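Local atomic coordinates of cell shape-determining protein MreC (Streptococcus pneumoniae, PDB entry 2QF4), a protein that helps form and maintain cell shape, probably as part of the elongasome that synthesizes peripheral peptidoglycan. Residues 96-109 with 141-153. Numbering follows the deposited sequence.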
loop_
_atom_site.group_PDB
_atom_site.type_symbol
_atom_site.label_atom_id
_atom_site.label_comp_id
_atom_site.label_asym_id
_atom_site.label_seq_id
_atom_site.Cartn_x
_atom_site.Cartn_y
_atom_site.Cartn_z
ATOM N N ASP A 96 -14.241 -3.597 6.870
ATOM C CA ASP A 96 -13.278 -4.261 5.955
ATOM C C ASP A 96 -12.911 -3.373 4.748
ATOM O O ASP A 96 -12.957 -3.776 3.594
ATOM C CB ASP A 96 -13.774 -5.672 5.554
ATOM C CG ASP A 96 -13.877 -6.618 6.738
ATOM O OD1 ASP A 96 -13.205 -6.420 7.778
ATOM O OD2 ASP A 96 -14.626 -7.604 6.597
ATOM N N VAL A 97 -12.471 -2.165 5.057
ATOM C CA VAL A 97 -12.055 -1.225 4.034
ATOM C C VAL A 97 -10.831 -0.434 4.464
ATOM O O VAL A 97 -10.676 -0.031 5.613
ATOM C CB VAL A 97 -13.200 -0.224 3.657
ATOM C CG1 VAL A 97 -14.289 -0.926 2.846
ATOM C CG2 VAL A 97 -13.767 0.500 4.878
ATOM N N LEU A 98 -9.971 -0.196 3.475
ATOM C CA LEU A 98 -8.840 0.722 3.585
ATOM C C LEU A 98 -9.335 2.163 3.519
ATOM O O LEU A 98 -10.266 2.469 2.788
ATOM C CB LEU A 98 -7.919 0.427 2.404
ATOM C CG LEU A 98 -6.544 1.059 2.407
ATOM C CD1 LEU A 98 -5.660 0.372 3.422
ATOM C CD2 LEU A 98 -5.986 0.991 0.982
ATOM N N LYS A 99 -8.678 3.038 4.269
ATOM C CA LYS A 99 -9.007 4.465 4.324
ATOM C C LYS A 99 -7.917 5.300 3.687
ATOM O O LYS A 99 -6.735 5.125 4.015
ATOM C CB LYS A 99 -9.149 4.907 5.794
ATOM C CG LYS A 99 -10.306 4.173 6.468
ATOM C CD LYS A 99 -10.302 4.325 7.996
ATOM C CE LYS A 99 -10.760 5.681 8.412
ATOM N NZ LYS A 99 -11.318 5.650 9.818
ATOM N N ILE A 100 -8.345 6.198 2.802
ATOM C CA ILE A 100 -7.437 7.096 2.074
ATOM C C ILE A 100 -7.889 8.530 2.292
ATOM O O ILE A 100 -9.078 8.841 2.311
ATOM C CB ILE A 100 -7.464 6.733 0.581
ATOM C CG1 ILE A 100 -6.794 5.312 0.389
ATOM C CG2 ILE A 100 -6.774 7.792 -0.274
ATOM C CD1 ILE A 100 -7.089 4.691 -0.979
ATOM N N SER A 101 -6.921 9.421 2.486
ATOM C CA SER A 101 -7.245 10.836 2.606
ATOM C C SER A 101 -6.152 11.683 1.966
ATOM O O SER A 101 -5.370 11.180 1.174
ATOM C CB SER A 101 -7.524 11.175 4.057
ATOM O OG SER A 101 -6.331 11.158 4.770
ATOM N N GLN A 102 -6.150 12.960 2.272
ATOM C CA GLN A 102 -5.231 13.949 1.697
ATOM C C GLN A 102 -5.353 13.967 0.194
ATOM O O GLN A 102 -4.371 13.927 -0.538
ATOM C CB GLN A 102 -3.810 13.718 2.144
ATOM C CG GLN A 102 -3.640 13.844 3.658
ATOM C CD GLN A 102 -2.184 13.932 4.114
ATOM O OE1 GLN A 102 -1.269 13.705 3.356
ATOM N NE2 GLN A 102 -2.003 14.329 5.342
ATOM N N LEU A 103 -6.593 14.017 -0.292
ATOM C CA LEU A 103 -6.830 13.960 -1.732
ATOM C C LEU A 103 -6.461 15.260 -2.423
ATOM O O LEU A 103 -6.753 16.331 -1.930
ATOM C CB LEU A 103 -8.291 13.664 -1.987
ATOM C CG LEU A 103 -8.873 12.419 -1.296
ATOM C CD1 LEU A 103 -10.396 12.344 -1.583
ATOM C CD2 LEU A 103 -8.157 11.166 -1.783
ATOM N N ASN A 104 -5.862 15.172 -3.601
ATOM C CA ASN A 104 -5.381 16.356 -4.314
ATOM C C ASN A 104 -6.404 16.970 -5.246
ATOM O O ASN A 104 -6.079 17.869 -5.996
ATOM C CB ASN A 104 -4.058 16.097 -5.063
ATOM C CG ASN A 104 -4.244 15.414 -6.373
ATOM O OD1 ASN A 104 -5.209 14.673 -6.560
ATOM N ND2 ASN A 104 -3.291 15.636 -7.295
ATOM N N SER A 105 -7.635 16.504 -5.211
ATOM C CA SER A 105 -8.672 16.905 -6.175
ATOM C C SER A 105 -10.041 16.824 -5.535
ATOM O O SER A 105 -10.263 15.990 -4.648
ATOM C CB SER A 105 -8.612 15.924 -7.365
ATOM O OG SER A 105 -9.629 16.068 -8.286
ATOM N N ASN A 106 -10.962 17.654 -6.033
ATOM C CA ASN A 106 -12.365 17.525 -5.667
ATOM C C ASN A 106 -13.175 16.834 -6.752
ATOM O O ASN A 106 -14.404 16.892 -6.729
ATOM C CB ASN A 106 -12.986 18.859 -5.277
ATOM C CG ASN A 106 -12.155 19.562 -4.293
ATOM O OD1 ASN A 106 -11.800 18.984 -3.238
ATOM N ND2 ASN A 106 -11.785 20.773 -4.629
ATOM N N SER A 107 -12.499 16.142 -7.681
ATOM C CA SER A 107 -13.181 15.294 -8.665
ATOM C C SER A 107 -14.173 14.365 -8.017
ATOM O O SER A 107 -13.917 13.818 -6.934
ATOM C CB SER A 107 -12.191 14.385 -9.433
ATOM O OG SER A 107 -12.914 13.490 -10.311
ATOM N N ASP A 108 -15.263 14.087 -8.715
ATOM C CA ASP A 108 -16.120 12.992 -8.327
ATOM C C ASP A 108 -15.293 11.706 -8.229
ATOM O O ASP A 108 -14.358 11.481 -8.988
ATOM C CB ASP A 108 -17.246 12.778 -9.340
ATOM C CG ASP A 108 -18.269 13.891 -9.363
ATOM O OD1 ASP A 108 -18.265 14.799 -8.503
ATOM O OD2 ASP A 108 -19.107 13.834 -10.293
ATOM N N ILE A 109 -15.669 10.868 -7.270
ATOM C CA ILE A 109 -15.066 9.563 -7.068
ATOM C C ILE A 109 -16.218 8.603 -6.873
ATOM O O ILE A 109 -17.139 8.906 -6.110
ATOM C CB ILE A 109 -14.113 9.573 -5.856
ATOM C CG1 ILE A 109 -12.871 10.430 -6.127
ATOM C CG2 ILE A 109 -13.671 8.134 -5.473
ATOM C CD1 ILE A 109 -12.015 10.660 -4.895
ATOM N N ASP A 141 -16.511 18.236 2.767
ATOM C CA ASP A 141 -15.498 18.950 3.549
ATOM C C ASP A 141 -14.525 19.633 2.593
ATOM O O ASP A 141 -14.196 19.109 1.523
ATOM C CB ASP A 141 -14.678 18.026 4.434
ATOM C CG ASP A 141 -15.412 17.507 5.654
ATOM O OD1 ASP A 141 -16.629 17.662 5.772
ATOM O OD2 ASP A 141 -14.718 16.867 6.468
ATOM N N TYR A 142 -14.058 20.801 2.995
ATOM C CA TYR A 142 -13.120 21.542 2.204
ATOM C C TYR A 142 -11.847 20.777 1.929
ATOM O O TYR A 142 -11.330 20.863 0.817
ATOM C CB TYR A 142 -12.839 22.848 2.926
ATOM C CG TYR A 142 -11.997 23.798 2.195
ATOM C CD1 TYR A 142 -10.738 24.140 2.669
ATOM C CD2 TYR A 142 -12.435 24.367 1.026
ATOM C CE1 TYR A 142 -9.963 25.034 2.016
ATOM C CE2 TYR A 142 -11.634 25.306 0.338
ATOM C CZ TYR A 142 -10.400 25.598 0.840
ATOM O OH TYR A 142 -9.555 26.489 0.235
ATOM N N LEU A 143 -11.335 20.079 2.932
ATOM C CA LEU A 143 -10.031 19.409 2.809
ATOM C C LEU A 143 -10.016 17.930 3.166
ATOM O O LEU A 143 -9.115 17.201 2.744
ATOM C CB LEU A 143 -8.991 20.081 3.724
ATOM C CG LEU A 143 -8.695 21.555 3.591
ATOM C CD1 LEU A 143 -7.690 22.000 4.660
ATOM C CD2 LEU A 143 -8.172 21.836 2.178
ATOM N N THR A 144 -10.993 17.492 3.951
ATOM C CA THR A 144 -10.907 16.202 4.626
ATOM C C THR A 144 -11.827 15.106 4.073
ATOM O O THR A 144 -12.106 14.116 4.749
ATOM C CB THR A 144 -11.060 16.417 6.129
ATOM O OG1 THR A 144 -12.149 17.290 6.346
ATOM C CG2 THR A 144 -9.772 17.057 6.698
ATOM N N ARG A 145 -12.220 15.221 2.809
ATOM C CA ARG A 145 -12.871 14.083 2.167
ATOM C C ARG A 145 -11.975 12.847 2.286
ATOM O O ARG A 145 -10.747 12.899 2.066
ATOM C CB ARG A 145 -13.191 14.352 0.693
ATOM C CG ARG A 145 -13.895 13.218 -0.020
ATOM C CD ARG A 145 -14.513 13.611 -1.348
ATOM N NE ARG A 145 -13.516 14.030 -2.325
ATOM C CZ ARG A 145 -13.614 13.842 -3.637
ATOM N NH1 ARG A 145 -14.630 13.195 -4.191
ATOM N NH2 ARG A 145 -12.648 14.293 -4.418
ATOM N N GLU A 146 -12.612 11.713 2.547
ATOM C CA GLU A 146 -11.936 10.433 2.720
ATOM C C GLU A 146 -12.563 9.426 1.762
ATOM O O GLU A 146 -13.725 9.534 1.420
ATOM C CB GLU A 146 -12.161 9.950 4.159
ATOM C CG GLU A 146 -11.609 8.605 4.584
ATOM C CD GLU A 146 -12.245 8.158 5.901
ATOM O OE1 GLU A 146 -12.359 9.018 6.816
ATOM O OE2 GLU A 146 -12.734 6.990 6.000
ATOM N N VAL A 147 -11.774 8.472 1.339
ATOM C CA VAL A 147 -12.219 7.404 0.469
ATOM C C VAL A 147 -12.038 6.090 1.177
ATOM O O VAL A 147 -10.983 5.844 1.782
ATOM C CB VAL A 147 -11.444 7.376 -0.869
ATOM C CG1 VAL A 147 -12.069 6.398 -1.855
ATOM C CG2 VAL A 147 -11.374 8.757 -1.482
ATOM N N THR A 148 -13.021 5.200 1.084
ATOM C CA THR A 148 -12.893 3.820 1.530
ATOM C C THR A 148 -12.752 2.897 0.333
ATOM O O THR A 148 -13.398 3.110 -0.708
ATOM C CB THR A 148 -14.021 3.389 2.483
ATOM O OG1 THR A 148 -15.300 3.560 1.866
ATOM C CG2 THR A 148 -13.966 4.184 3.809
ATOM N N VAL A 149 -11.875 1.906 0.479
ATOM C CA VAL A 149 -11.447 1.052 -0.596
ATOM C C VAL A 149 -11.481 -0.422 -0.177
ATOM O O VAL A 149 -11.027 -0.791 0.910
ATOM C CB VAL A 149 -10.023 1.450 -1.031
ATOM C CG1 VAL A 149 -9.373 0.471 -2.026
ATOM C CG2 VAL A 149 -10.006 2.870 -1.608
ATOM N N LYS A 150 -11.991 -1.249 -1.072
ATOM C CA LYS A 150 -11.964 -2.700 -0.883
ATOM C C LYS A 150 -10.664 -3.227 -1.477
ATOM O O LYS A 150 -10.427 -3.101 -2.668
ATOM C CB LYS A 150 -13.161 -3.350 -1.571
ATOM C CG LYS A 150 -13.191 -4.847 -1.403
ATOM C CD LYS A 150 -14.348 -5.507 -2.092
ATOM C CE LYS A 150 -14.571 -6.934 -1.578
ATOM N NZ LYS A 150 -15.827 -7.507 -2.083
ATOM N N LEU A 151 -9.846 -3.835 -0.636
ATOM C CA LEU A 151 -8.552 -4.380 -1.066
ATOM C C LEU A 151 -8.717 -5.518 -2.025
ATOM O O LEU A 151 -9.571 -6.378 -1.832
ATOM C CB LEU A 151 -7.756 -4.834 0.165
ATOM C CG LEU A 151 -7.295 -3.724 1.123
ATOM C CD1 LEU A 151 -6.731 -4.279 2.407
ATOM C CD2 LEU A 151 -6.270 -2.844 0.423
ATOM N N SER A 152 -7.905 -5.553 -3.061
ATOM C CA SER A 152 -7.989 -6.685 -3.993
ATOM C C SER A 152 -7.079 -7.864 -3.660
ATOM O O SER A 152 -7.265 -8.938 -4.229
ATOM C CB SER A 152 -7.811 -6.234 -5.420
ATOM O OG SER A 152 -6.664 -5.468 -5.523
ATOM N N ALA A 153 -6.130 -7.697 -2.749
ATOM C CA ALA A 153 -5.254 -8.775 -2.329
ATOM C C ALA A 153 -5.142 -8.822 -0.817
ATOM O O ALA A 153 -5.363 -7.841 -0.108
ATOM C CB ALA A 153 -3.916 -8.555 -2.913
HETATM O O HOH W 1 -10.741 -4.473 2.055
HETATM O O HOH W 2 -7.578 14.765 4.393
HETATM O O HOH W 3 -8.897 14.804 1.487
HETATM O O HOH W 4 -9.156 16.787 -0.676
HETATM O O HOH W 5 -11.694 16.310 -1.799
#
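Strands 97-101 and 146-151 pair antiparallel in the second six-stranded beta barrel of the MreC extracellular domain, whose fold resembles that of alpha-lytic protease. Leu-98 with Val-149 and Ile-100 with Val-147 are hydrogen-bonded pairs, each closed by two backbone bonds; Leu-98 N to Val-149 O measures 2.8 Å. Lys-99 and Thr-148 form the non-hydrogen-bonded pair between them. On the face carrying Leu-98 and Ile-100, Ile-100 CD1 presses tightly on Val-149 CG2 at 3.5 Å. On the face carrying Lys-99 and Thr-148, Lys-99 CE comes 3.4 Å from Glu-146 OE2, but Lys-99 NZ, 4.3 Å from that oxygen, is too far for a salt bridge.

Just before strand 146-151, Arg-145 clasps the loop that follows strand 97-101. Its chain turns at chi3 (64°), and Arg-145 NH1 and NH2 both donate end-on to Ser-107 O, each at 2.9 Å. Arg-145 NH2 also donates to Ser-105 O; these three in-plane bonds should fix the rotation of the guanidinium. Ile-109 CD1 sits over one face of the Arg-145 guanidinium, offset toward its rim and 3.4 Å above the plane, while Leu-103 CD1 touches Arg-145 NE and Val-147 CG2. Arg-145 NE donates to water 5, which also lies near Asn-106 OD1.

Within the barrel, strand 82-92 flanks strand 97-101 and strand 126-137 flanks strand 146-151; Ile-100 touches Val-75 and Val-147 touches Ile-77, both of strand 74-79.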